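Local coordinates for protein histidine acid phosphatase (Bifidobacterium longum subsp. infantis, PDB 6RXD) that probably catalyses the removal of phosphate groups from phytate, from less phosphorylated inositol phosphates and from 2,3-bisphosphoglycerate, at residues Val17-Ala22 / Gly112-Gln117; Ser121-Ala126 / Lys152-Ala157; Gly232-Val237 / Phe345-Asp350; Asp353-Gly358 / Thr424-Tyr429. One frame throughout, in Å; residues are numbered along the deposited sequence. Where two conformers were deposited one is given.

Contact 1 (Val17-Ala22 / Gly112-Gln117); sequences VAPNDA and GERAYQ
The loop that leads into the short surface helix 21-24 lays A18 and P19 against R114, which reaches out from helix 102-118 of the histidine phosphatase fold. The packing is face-on: P19 CD and A18 CB both lie over one face of the R114 guanidinium. P19 CD comes to 3.5 Å from R114 NE, and P19 CG stands equally near that nitrogen. Farther out on the same group, A18 CB is 3.7 Å from R114 NH2. The side chains of P19 and R114 come from opposite directions, and together these contacts bury 118 Å² of surface. R114 leaves its helix with CG anti to the carbonyl carbon, runs extended as far as CD and then bends at chi3 (-65°), and the chi4 of -89° turns the face of the flat group to P19 and A18. NE forms a salt bridge with E474, outside the two segments and also touched by P19, so the charge is probably balanced beside the apolar cover. Immediately after the proline the chain turns into helix 21-24, where N20 holds the N-cap position and its OD1 is hydrogen-bonded to the backbone N of T23.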
loop_
_atom_site.group_PDB
_atom_site.type_symbol
_atom_site.label_atom_id
_atom_site.label_comp_id
_atom_site.label_asym_id
_atom_site.label_seq_id
_atom_site.Cartn_x
_atom_site.Cartn_y
_atom_site.Cartn_z
ATOM N N VAL A 17 -1.492 -3.679 -10.814
ATOM C CA VAL A 17 -1.688 -3.868 -12.246
ATOM C C VAL A 17 -0.356 -3.628 -12.946
ATOM O O VAL A 17 0.080 -2.491 -13.085
ATOM C CB VAL A 17 -2.758 -2.921 -12.794
ATOM C CG1 VAL A 17 -2.948 -3.160 -14.292
ATOM C CG2 VAL A 17 -4.070 -3.129 -12.056
ATOM N N ALA A 18 0.299 -4.707 -13.363
ATOM C CA ALA A 18 1.602 -4.599 -14.028
ATOM C C ALA A 18 1.433 -3.957 -15.404
ATOM O O ALA A 18 0.391 -4.121 -16.043
ATOM C CB ALA A 18 2.246 -5.966 -14.157
ATOM N N PRO A 19 2.449 -3.211 -15.861
ATOM C CA PRO A 19 2.301 -2.565 -17.168
ATOM C C PRO A 19 2.271 -3.589 -18.294
ATOM O O PRO A 19 2.954 -4.613 -18.222
ATOM C CB PRO A 19 3.560 -1.697 -17.266
ATOM C CG PRO A 19 4.589 -2.439 -16.433
ATOM C CD PRO A 19 3.781 -2.974 -15.265
ATOM N N ASN A 20 1.469 -3.331 -19.320
ATOM C CA ASN A 20 1.492 -4.199 -20.489
ATOM C C ASN A 20 2.739 -3.928 -21.317
ATOM O O ASN A 20 3.446 -2.944 -21.078
ATOM C CB ASN A 20 0.215 -4.058 -21.326
ATOM C CG ASN A 20 -0.043 -2.629 -21.796
ATOM O OD1 ASN A 20 0.882 -1.870 -22.082
ATOM N ND2 ASN A 20 -1.317 -2.262 -21.887
ATOM N N ASP A 21 3.007 -4.791 -22.290
ATOM C CA ASP A 21 4.209 -4.655 -23.113
ATOM C C ASP A 21 4.303 -3.311 -23.842
ATOM O O ASP A 21 5.393 -2.778 -24.030
ATOM C CB ASP A 21 4.307 -5.815 -24.108
ATOM C CG ASP A 21 4.732 -7.109 -23.446
ATOM O OD1 ASP A 21 5.191 -8.021 -24.169
ATOM O OD2 ASP A 21 4.614 -7.209 -22.205
ATOM N N ALA A 22 3.159 -2.767 -24.246
ATOM C CA ALA A 22 3.121 -1.471 -24.914
ATOM C C ALA A 22 3.619 -0.363 -23.989
ATOM O O ALA A 22 4.454 0.460 -24.372
ATOM C CB ALA A 22 1.717 -1.168 -25.378
ATOM N N GLY A 112 10.733 -5.919 -9.960
ATOM C CA GLY A 112 12.188 -6.056 -9.971
ATOM C C GLY A 112 12.772 -6.403 -11.332
ATOM O O GLY A 112 13.773 -5.805 -11.746
ATOM N N GLU A 113 12.166 -7.371 -12.021
ATOM C CA GLU A 113 12.563 -7.695 -13.397
ATOM C C GLU A 113 12.551 -6.447 -14.266
ATOM O O GLU A 113 13.507 -6.167 -14.992
ATOM C CB GLU A 113 11.577 -8.663 -14.054
ATOM C CG GLU A 113 11.480 -10.058 -13.523
ATOM C CD GLU A 113 10.571 -10.903 -14.407
ATOM O OE1 GLU A 113 9.387 -10.532 -14.579
ATOM O OE2 GLU A 113 11.050 -11.916 -14.957
ATOM N N ARG A 114 11.443 -5.709 -14.219
ATOM C CA ARG A 114 11.282 -4.554 -15.094
ATOM C C ARG A 114 12.138 -3.359 -14.666
ATOM O O ARG A 114 12.474 -2.506 -15.489
ATOM C CB ARG A 114 9.800 -4.160 -15.201
ATOM C CG ARG A 114 8.936 -5.265 -15.800
ATOM C CD ARG A 114 7.494 -4.819 -16.008
ATOM N NE ARG A 114 6.826 -4.528 -14.737
ATOM C CZ ARG A 114 6.172 -5.434 -14.011
ATOM N NH1 ARG A 114 6.086 -6.694 -14.420
ATOM N NH2 ARG A 114 5.603 -5.086 -12.869
ATOM N N ALA A 115 12.498 -3.296 -13.387
ATOM C CA ALA A 115 13.419 -2.258 -12.937
ATOM C C ALA A 115 14.789 -2.443 -13.595
ATOM O O ALA A 115 15.408 -1.473 -14.046
ATOM C CB ALA A 115 13.537 -2.239 -11.408
ATOM N N TYR A 116 15.267 -3.680 -13.666
ATOM C CA TYR A 116 16.522 -3.905 -14.375
ATOM C C TYR A 116 16.363 -3.582 -15.856
ATOM O O TYR A 116 17.205 -2.899 -16.448
ATOM C CB TYR A 116 17.035 -5.346 -14.222
ATOM C CG TYR A 116 18.154 -5.611 -15.195
ATOM C CD1 TYR A 116 19.402 -5.017 -15.022
ATOM C CD2 TYR A 116 17.955 -6.405 -16.317
ATOM C CE1 TYR A 116 20.440 -5.229 -15.938
ATOM C CE2 TYR A 116 18.988 -6.623 -17.232
ATOM C CZ TYR A 116 20.217 -6.033 -17.032
ATOM O OH TYR A 116 21.228 -6.245 -17.937
ATOM N N GLN A 117 15.282 -4.083 -16.445
ATOM C CA GLN A 117 15.077 -3.975 -17.885
ATOM C C GLN A 117 15.000 -2.527 -18.356
ATOM O O GLN A 117 15.584 -2.172 -19.387
ATOM C CB GLN A 117 13.837 -4.771 -18.303
ATOM C CG GLN A 117 14.067 -6.275 -18.231
ATOM C CD GLN A 117 12.807 -7.098 -18.377
ATOM O OE1 GLN A 117 11.695 -6.577 -18.320
ATOM N NE2 GLN A 117 12.977 -8.408 -18.555
#

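Contact 2 (Ser121-Ala126 / Lys152-Ala157); sequences SLFDQA and KGFNEA
F123 and F154 form a T-shaped (edge-to-face) pair between helices 120-129 and 141-157, which pack beside the central sheet of the histidine phosphatase fold. The ring planes stand at 89° and the centroids are 4.8 Å apart. F154 supplies the edge: its CZ sits 3.5 Å above the plane of F123, over the ring centre, while F154 CE1 lies 3.7 Å from F123 CE2. In F154, CG is anti to the backbone N (chi1 -175°), which brings the CE1-CZ edge to F123. On the opposite face of F123, L122 CD2 lies 4.2 Å above the plane, offset toward the rim. Strand residues form the next shell: I133 touches both rings, T39, V392, A393 and F395 pack on F123, and Y135 packs on F154. An alanine in place of F123 would probably leave the F154 edge without its aromatic face and open a gap between helices and sheet. E151, its side chain about 6 Å from that of F154, is seen to bind zinc in crystals of this protein, though not in this model. One residue after F123, D124 OD1 is hydrogen-bonded to Y116 OH and forms a salt bridge with R161 NH1.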
loop_
_atom_site.group_PDB
_atom_site.type_symbol
_atom_site.label_atom_id
_atom_site.label_comp_id
_atom_site.label_asym_id
_atom_site.label_seq_id
_atom_site.Cartn_x
_atom_site.Cartn_y
_atom_site.Cartn_z
ATOM N N SER A 121 21.031 -0.191 -19.385
ATOM C CA SER A 121 22.301 0.485 -19.641
ATOM C C SER A 121 22.980 0.897 -18.336
ATOM O O SER A 121 24.174 0.651 -18.145
ATOM C CB SER A 121 22.103 1.702 -20.539
ATOM O OG SER A 121 23.352 2.306 -20.803
ATOM N N LEU A 122 22.214 1.506 -17.435
ATOM C CA LEU A 122 22.736 1.908 -16.128
ATOM C C LEU A 122 23.364 0.746 -15.374
ATOM O O LEU A 122 24.474 0.848 -14.842
ATOM C CB LEU A 122 21.618 2.510 -15.271
ATOM C CG LEU A 122 22.004 2.930 -13.845
ATOM C CD1 LEU A 122 22.948 4.126 -13.860
ATOM C CD2 LEU A 122 20.765 3.237 -13.004
ATOM N N PHE A 123 22.652 -0.370 -15.322
ATOM C CA PHE A 123 23.112 -1.486 -14.515
ATOM C C PHE A 123 24.216 -2.293 -15.173
ATOM O O PHE A 123 25.070 -2.832 -14.478
ATOM C CB PHE A 123 21.937 -2.355 -14.084
ATOM C CG PHE A 123 21.050 -1.676 -13.072
ATOM C CD1 PHE A 123 21.560 -1.306 -11.831
ATOM C CD2 PHE A 123 19.726 -1.388 -13.367
ATOM C CE1 PHE A 123 20.751 -0.662 -10.891
ATOM C CE2 PHE A 123 18.917 -0.742 -12.439
ATOM C CZ PHE A 123 19.434 -0.384 -11.197
ATOM N N ASP A 124 24.217 -2.370 -16.500
ATOM C CA ASP A 124 25.345 -3.003 -17.189
ATOM C C ASP A 124 26.629 -2.198 -17.004
ATOM O O ASP A 124 27.712 -2.772 -16.887
ATOM C CB ASP A 124 25.048 -3.235 -18.675
ATOM C CG ASP A 124 23.945 -4.253 -18.897
ATOM O OD1 ASP A 124 23.505 -4.886 -17.911
ATOM O OD2 ASP A 124 23.523 -4.431 -20.061
ATOM N N GLN A 125 26.521 -0.871 -16.976
ATOM C CA GLN A 125 27.677 -0.027 -16.689
ATOM C C GLN A 125 28.140 -0.238 -15.254
ATOM O O GLN A 125 29.336 -0.327 -14.985
ATOM C CB GLN A 125 27.337 1.449 -16.897
ATOM C CG GLN A 125 27.037 1.832 -18.329
ATOM C CD GLN A 125 26.838 3.327 -18.485
ATOM O OE1 GLN A 125 25.771 3.787 -18.902
ATOM N NE2 GLN A 125 27.864 4.096 -18.142
ATOM N N ALA A 126 27.182 -0.325 -14.336
ATOM C CA ALA A 126 27.481 -0.538 -12.920
ATOM C C ALA A 126 28.215 -1.850 -12.700
ATOM O O ALA A 126 29.149 -1.916 -11.903
ATOM C CB ALA A 126 26.201 -0.525 -12.103
ATOM N N LYS A 152 15.071 -10.989 -6.181
ATOM C CA LYS A 152 15.106 -12.205 -6.984
ATOM C C LYS A 152 14.769 -11.944 -8.448
ATOM O O LYS A 152 15.451 -12.436 -9.344
ATOM C CB LYS A 152 14.142 -13.233 -6.404
ATOM C CG LYS A 152 14.138 -14.562 -7.118
ATOM C CD LYS A 152 13.273 -15.549 -6.356
ATOM C CE LYS A 152 13.509 -15.415 -4.855
ATOM N NZ LYS A 152 12.758 -16.426 -4.061
ATOM N N GLY A 153 13.716 -11.166 -8.686
ATOM C CA GLY A 153 13.325 -10.819 -10.037
ATOM C C GLY A 153 14.380 -9.990 -10.744
ATOM O O GLY A 153 14.669 -10.222 -11.916
ATOM N N PHE A 154 14.939 -9.016 -10.034
ATOM C CA PHE A 154 15.980 -8.163 -10.587
ATOM C C PHE A 154 17.184 -9.008 -10.984
ATOM O O PHE A 154 17.755 -8.835 -12.071
ATOM C CB PHE A 154 16.386 -7.117 -9.541
ATOM C CG PHE A 154 17.370 -6.087 -10.039
ATOM C CD1 PHE A 154 16.930 -4.833 -10.445
ATOM C CD2 PHE A 154 18.737 -6.359 -10.060
ATOM C CE1 PHE A 154 17.825 -3.877 -10.886
ATOM C CE2 PHE A 154 19.642 -5.402 -10.505
ATOM C CZ PHE A 154 19.181 -4.159 -10.916
ATOM N N ASN A 155 17.582 -9.914 -10.101
ATOM C CA ASN A 155 18.746 -10.751 -10.369
ATOM C C ASN A 155 18.529 -11.755 -11.500
ATOM O O ASN A 155 19.453 -12.030 -12.263
ATOM C CB ASN A 155 19.201 -11.475 -9.102
ATOM C CG ASN A 155 19.864 -10.543 -8.109
ATOM O OD1 ASN A 155 20.403 -9.499 -8.483
ATOM N ND2 ASN A 155 19.835 -10.920 -6.832
ATOM N N GLU A 156 17.320 -12.304 -11.606
ATOM C CA GLU A 156 17.008 -13.214 -12.704
ATOM C C GLU A 156 17.080 -12.468 -14.035
ATOM O O GLU A 156 17.648 -12.967 -15.006
ATOM C CB GLU A 156 15.625 -13.853 -12.510
ATOM C CG GLU A 156 15.390 -15.138 -13.312
ATOM C CD GLU A 156 14.980 -14.891 -14.755
ATOM O OE1 GLU A 156 14.648 -13.739 -15.098
ATOM O OE2 GLU A 156 14.980 -15.855 -15.550
ATOM N N ALA A 157 16.516 -11.263 -14.075
ATOM C CA ALA A 157 16.495 -10.482 -15.308
ATOM C C ALA A 157 17.897 -10.082 -15.775
ATOM O O ALA A 157 18.133 -9.901 -16.967
ATOM C CB ALA A 157 15.614 -9.240 -15.137
#

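Contact 3 (Gly232-Val237 / Phe345-Asp350); sequences GDNVDV and FAWALD
F345 meets V237 with the rim of its ring rather than with a face. Its CB leaves alongside the other segment rather than toward it, yet with CG anti to the carbonyl carbon (chi1 -55°) the ring end comes nearer, and V237 O lies close to the ring plane, 4.1 Å from F345 CE1. The side chains touch more loosely, V237 CG1 being 4.3 Å from F345 CD1. A240, S241 and L244 of helix 235-245 and M306 of helix 301-317 also pack on this phenyl ring. Its side chain is about 4 Å from that of D341, seen with D243 to bind a zinc ion in crystals of this protein, though not in this model.

Two residues on, W347 presents the benzo edge of its indole to the start of helix 235-245. V237 CG2 lies in the indole plane, 3.7 Å from W347 CZ3, and N234 adds its amide obliquely: N234 CG is 3.8 Å from W347 CZ3, with amide and ring planes 70° apart. The setting is the helical part of the molecule, consistent with the alpha domain of branch 2 histidine phosphatases, and N234 is the N-cap of its helix. N234 OD1 accepts from V237 N at 2.9 Å, in the carbonyl plane, with an angle of 146° at the hydrogen. That capping bond fixes the amide rotation, leaving N234 ND2 3.8 Å from CH2 of W347. At the other end of the indole, NE1 is hydrogen-bonded to the backbone O of Y427.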
loop_
_atom_site.group_PDB
_atom_site.type_symbol
_atom_site.label_atom_id
_atom_site.label_comp_id
_atom_site.label_asym_id
_atom_site.label_seq_id
_atom_site.Cartn_x
_atom_site.Cartn_y
_atom_site.Cartn_z
ATOM N N GLY A 232 -19.419 7.176 9.510
ATOM C CA GLY A 232 -19.812 5.959 10.203
ATOM C C GLY A 232 -21.313 5.830 10.378
ATOM O O GLY A 232 -21.843 4.722 10.489
ATOM N N ASP A 233 -22.007 6.962 10.414
ATOM C CA ASP A 233 -23.452 6.947 10.592
ATOM C C ASP A 233 -24.204 6.965 9.265
ATOM O O ASP A 233 -25.432 7.052 9.246
ATOM C CB ASP A 233 -23.895 8.138 11.447
ATOM C CG ASP A 233 -23.423 8.031 12.885
ATOM O OD1 ASP A 233 -23.130 6.908 13.340
ATOM O OD2 ASP A 233 -23.357 9.075 13.565
ATOM N N ASN A 234 -23.473 6.880 8.159
ATOM C CA ASN A 234 -24.096 6.974 6.839
ATOM C C ASN A 234 -25.212 5.951 6.644
ATOM O O ASN A 234 -24.981 4.745 6.747
ATOM C CB ASN A 234 -23.046 6.807 5.740
ATOM C CG ASN A 234 -23.621 7.032 4.369
ATOM O OD1 ASN A 234 -24.143 6.108 3.755
ATOM N ND2 ASN A 234 -23.568 8.275 3.891
ATOM N N VAL A 235 -26.420 6.431 6.367
ATOM C CA VAL A 235 -27.584 5.550 6.275
ATOM C C VAL A 235 -27.512 4.635 5.056
ATOM O O VAL A 235 -27.965 3.483 5.096
ATOM C CB VAL A 235 -28.897 6.372 6.260
ATOM C CG1 VAL A 235 -30.099 5.475 6.038
ATOM C CG2 VAL A 235 -29.044 7.142 7.560
ATOM N N ASP A 236 -26.947 5.137 3.963
ATOM C CA ASP A 236 -26.837 4.336 2.748
ATOM C C ASP A 236 -25.860 3.158 2.889
ATOM O O ASP A 236 -26.072 2.098 2.284
ATOM C CB ASP A 236 -26.484 5.205 1.539
ATOM C CG ASP A 236 -27.632 6.111 1.119
ATOM O OD1 ASP A 236 -27.382 7.094 0.392
ATOM O OD2 ASP A 236 -28.785 5.842 1.525
ATOM N N VAL A 237 -24.814 3.326 3.694
ATOM C CA VAL A 237 -23.925 2.198 3.984
ATOM C C VAL A 237 -24.681 1.144 4.797
ATOM O O VAL A 237 -24.528 -0.062 4.564
ATOM C CB VAL A 237 -22.619 2.629 4.690
ATOM C CG1 VAL A 237 -21.820 1.404 5.128
ATOM C CG2 VAL A 237 -21.766 3.494 3.762
ATOM N N PHE A 345 -18.928 0.192 0.480
ATOM C CA PHE A 345 -17.991 -0.305 1.491
ATOM C C PHE A 345 -16.576 0.187 1.217
ATOM O O PHE A 345 -15.829 0.512 2.145
ATOM C CB PHE A 345 -18.023 -1.836 1.537
ATOM C CG PHE A 345 -19.401 -2.402 1.758
ATOM C CD1 PHE A 345 -20.289 -1.771 2.613
ATOM C CD2 PHE A 345 -19.822 -3.538 1.076
ATOM C CE1 PHE A 345 -21.568 -2.280 2.814
ATOM C CE2 PHE A 345 -21.108 -4.047 1.264
ATOM C CZ PHE A 345 -21.978 -3.411 2.140
ATOM N N ALA A 346 -16.212 0.238 -0.062
ATOM C CA ALA A 346 -14.928 0.802 -0.461
ATOM C C ALA A 346 -14.814 2.258 -0.044
ATOM O O ALA A 346 -13.750 2.700 0.376
ATOM C CB ALA A 346 -14.724 0.671 -1.974
ATOM N N TRP A 347 -15.897 3.013 -0.181
ATOM C CA TRP A 347 -15.851 4.408 0.253
ATOM C C TRP A 347 -15.651 4.487 1.749
ATOM O O TRP A 347 -14.860 5.293 2.222
ATOM C CB TRP A 347 -17.126 5.148 -0.136
ATOM C CG TRP A 347 -17.266 6.458 0.560
ATOM C CD1 TRP A 347 -16.518 7.593 0.351
ATOM C CD2 TRP A 347 -18.231 6.793 1.562
ATOM N NE1 TRP A 347 -16.957 8.602 1.184
ATOM C CE2 TRP A 347 -18.007 8.136 1.933
ATOM C CE3 TRP A 347 -19.250 6.080 2.199
ATOM C CZ2 TRP A 347 -18.781 8.787 2.900
ATOM C CZ3 TRP A 347 -20.016 6.727 3.169
ATOM C CH2 TRP A 347 -19.777 8.065 3.506
ATOM N N ALA A 348 -16.375 3.659 2.497
ATOM C CA ALA A 348 -16.225 3.645 3.949
ATOM C C ALA A 348 -14.761 3.373 4.347
ATOM O O ALA A 348 -14.226 4.038 5.237
ATOM C CB ALA A 348 -17.163 2.614 4.570
ATOM N N LEU A 349 -14.110 2.417 3.689
ATOM C CA LEU A 349 -12.703 2.137 4.000
ATOM C C LEU A 349 -11.772 3.259 3.531
ATOM O O LEU A 349 -10.856 3.677 4.264
ATOM C CB LEU A 349 -12.249 0.809 3.398
ATOM C CG LEU A 349 -12.880 -0.438 4.019
ATOM C CD1 LEU A 349 -12.139 -1.693 3.546
ATOM C CD2 LEU A 349 -12.851 -0.332 5.532
ATOM N N ASP A 350 -11.997 3.734 2.311
ATOM C CA ASP A 350 -11.145 4.768 1.746
ATOM C C ASP A 350 -11.232 6.028 2.584
ATOM O O ASP A 350 -10.242 6.710 2.765
ATOM C CB ASP A 350 -11.562 5.105 0.317
ATOM C CG ASP A 350 -10.979 4.157 -0.718
ATOM O OD1 ASP A 350 -10.109 3.325 -0.372
ATOM O OD2 ASP A 350 -11.380 4.272 -1.900
#

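Contact 4 (Asp353-Gly358 / Thr424-Tyr429); sequences DFYEKG and TDVYTY
Y427 stacks on F354 while its backbone N is held by Y355, so two successive helix residues grip one residue of the loop. Y427 CB lies 3.7 Å from Y355 CE2. CG, anti to the backbone N so that the ring heads for the helix, lies just beyond the rim of the F354 ring, 3.8 Å from F354 CD2. CD1 reaches farthest into the stack, 3.7 Å above the F354 plane and over its centre, and CE1 is 3.9 Å from F354 CD1. The tip, OH, leaves the stack and is hydrogen-bonded to the backbone O of W434. Centroids 4.4 Å apart and planes at 14° define an offset stack. The offset brings F354 CB almost exactly over the centre of the Y427 ring, 2° off the Y427 ring normal, as a CH-pi contact. With a leucine in place of F354 there is no ring to stack on, and the Y427 ring would probably be freer to turn. Beside it, Y355 OH accepts from Y427 N at 2.9 Å, and the 166° at the hydrogen makes the bond nearly straight. V426 CB meets the same hydroxyl at the edge of the Y355 ring. F354 CD2 in turn covers a face of Y355. E356, E352 and E228, the last about 4 Å from the Y355 side chain, are seen to bind zinc in crystals of this protein, though not here. The contact joins helix 339-357 to the loop between helices 400-410 and 436-439, and A227 and I231 of helix 222-232 pack on both Y355 and V426.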
loop_
_atom_site.group_PDB
_atom_site.type_symbol
_atom_site.label_atom_id
_atom_site.label_comp_id
_atom_site.label_asym_id
_atom_site.label_seq_id
_atom_site.Cartn_x
_atom_site.Cartn_y
_atom_site.Cartn_z
ATOM N N ASP A 353 -8.814 6.021 5.560
ATOM C CA ASP A 353 -7.428 6.211 5.124
ATOM C C ASP A 353 -7.204 7.642 4.649
ATOM O O ASP A 353 -6.190 8.262 4.965
ATOM C CB ASP A 353 -7.078 5.235 4.004
ATOM C CG ASP A 353 -6.921 3.810 4.494
ATOM O OD1 ASP A 353 -6.566 3.602 5.677
ATOM O OD2 ASP A 353 -7.150 2.897 3.678
ATOM N N PHE A 354 -8.157 8.158 3.875
ATOM C CA PHE A 354 -8.057 9.507 3.344
ATOM C C PHE A 354 -7.875 10.536 4.455
ATOM O O PHE A 354 -7.009 11.410 4.363
ATOM C CB PHE A 354 -9.301 9.853 2.503
ATOM C CG PHE A 354 -9.328 11.274 2.042
ATOM C CD1 PHE A 354 -8.705 11.643 0.855
ATOM C CD2 PHE A 354 -9.952 12.252 2.815
ATOM C CE1 PHE A 354 -8.698 12.963 0.438
ATOM C CE2 PHE A 354 -9.954 13.584 2.403
ATOM C CZ PHE A 354 -9.325 13.938 1.217
ATOM N N TYR A 355 -8.706 10.442 5.490
ATOM C CA TYR A 355 -8.680 11.423 6.575
ATOM C C TYR A 355 -7.491 11.298 7.520
ATOM O O TYR A 355 -7.025 12.305 8.062
ATOM C CB TYR A 355 -9.986 11.373 7.388
ATOM C CG TYR A 355 -11.097 12.220 6.801
ATOM C CD1 TYR A 355 -10.984 13.605 6.756
ATOM C CD2 TYR A 355 -12.253 11.635 6.302
ATOM C CE1 TYR A 355 -12.000 14.384 6.220
ATOM C CE2 TYR A 355 -13.269 12.401 5.771
ATOM C CZ TYR A 355 -13.133 13.772 5.724
ATOM O OH TYR A 355 -14.143 14.537 5.206
ATOM N N GLU A 356 -7.014 10.075 7.730
ATOM C CA GLU A 356 -5.979 9.836 8.728
ATOM C C GLU A 356 -4.578 9.819 8.133
ATOM O O GLU A 356 -3.601 10.120 8.816
ATOM C CB GLU A 356 -6.248 8.513 9.458
ATOM C CG GLU A 356 -7.536 8.501 10.261
ATOM C CD GLU A 356 -7.874 7.128 10.813
ATOM O OE1 GLU A 356 -6.974 6.263 10.896
ATOM O OE2 GLU A 356 -9.050 6.910 11.164
ATOM N N LYS A 357 -4.483 9.469 6.849
ATOM C CA LYS A 357 -3.189 9.209 6.216
ATOM C C LYS A 357 -2.963 9.913 4.877
ATOM O O LYS A 357 -1.831 9.963 4.388
ATOM C CB LYS A 357 -3.023 7.691 6.029
ATOM C CG LYS A 357 -3.119 6.931 7.359
ATOM C CD LYS A 357 -3.281 5.422 7.200
ATOM C CE LYS A 357 -3.404 4.745 8.566
ATOM N NZ LYS A 357 -3.528 3.255 8.459
ATOM N N GLY A 358 -4.026 10.446 4.293
ATOM C CA GLY A 358 -3.943 11.056 2.978
ATOM C C GLY A 358 -4.044 12.568 3.057
ATOM O O GLY A 358 -3.669 13.165 4.065
ATOM N N THR A 424 -19.395 17.729 8.412
ATOM C CA THR A 424 -20.612 17.286 7.728
ATOM C C THR A 424 -20.467 17.237 6.199
ATOM O O THR A 424 -20.975 16.324 5.549
ATOM C CB THR A 424 -21.822 18.155 8.115
ATOM O OG1 THR A 424 -21.559 19.512 7.761
ATOM C CG2 THR A 424 -22.080 18.076 9.609
ATOM N N ASP A 425 -19.779 18.222 5.633
ATOM C CA ASP A 425 -19.479 18.249 4.199
ATOM C C ASP A 425 -18.192 17.452 3.987
ATOM O O ASP A 425 -17.107 18.025 3.838
ATOM C CB ASP A 425 -19.308 19.710 3.738
ATOM C CG ASP A 425 -19.083 19.851 2.236
ATOM O OD1 ASP A 425 -19.231 18.862 1.490
ATOM O OD2 ASP A 425 -18.765 20.981 1.807
ATOM N N VAL A 426 -18.317 16.125 4.001
ATOM C CA VAL A 426 -17.155 15.239 4.072
ATOM C C VAL A 426 -16.717 14.693 2.719
ATOM O O VAL A 426 -17.410 14.854 1.717
ATOM C CB VAL A 426 -17.451 14.023 4.996
ATOM C CG1 VAL A 426 -17.796 14.494 6.416
ATOM C CG2 VAL A 426 -18.598 13.170 4.423
ATOM N N TYR A 427 -15.548 14.046 2.730
ATOM C CA TYR A 427 -15.000 13.310 1.596
ATOM C C TYR A 427 -15.995 12.289 1.055
ATOM O O TYR A 427 -16.496 11.441 1.799
ATOM C CB TYR A 427 -13.736 12.581 2.065
ATOM C CG TYR A 427 -13.295 11.445 1.164
ATOM C CD1 TYR A 427 -12.528 11.689 0.032
ATOM C CD2 TYR A 427 -13.613 10.133 1.472
ATOM C CE1 TYR A 427 -12.114 10.645 -0.802
ATOM C CE2 TYR A 427 -13.218 9.087 0.651
ATOM C CZ TYR A 427 -12.467 9.347 -0.483
ATOM O OH TYR A 427 -12.072 8.283 -1.281
ATOM N N THR A 428 -16.284 12.373 -0.244
ATOM C CA THR A 428 -17.127 11.391 -0.902
ATOM C C THR A 428 -16.541 11.088 -2.259
ATOM O O THR A 428 -15.692 11.823 -2.755
ATOM C CB THR A 428 -18.572 11.890 -1.120
ATOM O OG1 THR A 428 -18.576 12.948 -2.086
ATOM C CG2 THR A 428 -19.209 12.380 0.176
ATOM N N TYR A 429 -17.004 10.003 -2.863
ATOM C CA TYR A 429 -16.574 9.663 -4.202
ATOM C C TYR A 429 -17.032 10.695 -5.231
ATOM O O TYR A 429 -16.404 10.846 -6.286
ATOM C CB TYR A 429 -17.073 8.265 -4.563
ATOM C CG TYR A 429 -16.220 7.135 -4.017
ATOM C CD1 TYR A 429 -16.556 5.811 -4.273
ATOM C CD2 TYR A 429 -15.080 7.383 -3.250
ATOM C CE1 TYR A 429 -15.789 4.766 -3.792
ATOM C CE2 TYR A 429 -14.292 6.329 -2.760
ATOM C CZ TYR A 429 -14.661 5.023 -3.052
ATOM O OH TYR A 429 -13.904 3.968 -2.605
#

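In the fold
Contact 1 is a surface contact, whereas contacts 2, 3 and 4 are buried. The first two lie on the same side of the chain's centre, their centres about 13 Å apart, and rest on the consecutive helices 102-118 and 120-129; contacts 3 and 4, about 11 Å apart, share helix 339-357 on the opposite side. Chemistry follows place. At the surface a charged guanidinium is covered by apolar loop atoms, while next to the sheet two phenyl rings meet at right angles. In contact 3 the packing across is apolar and the polar bond is a cap inside one segment, whereas in contact 4 a tyrosine hydroxyl takes a bond from the loop backbone.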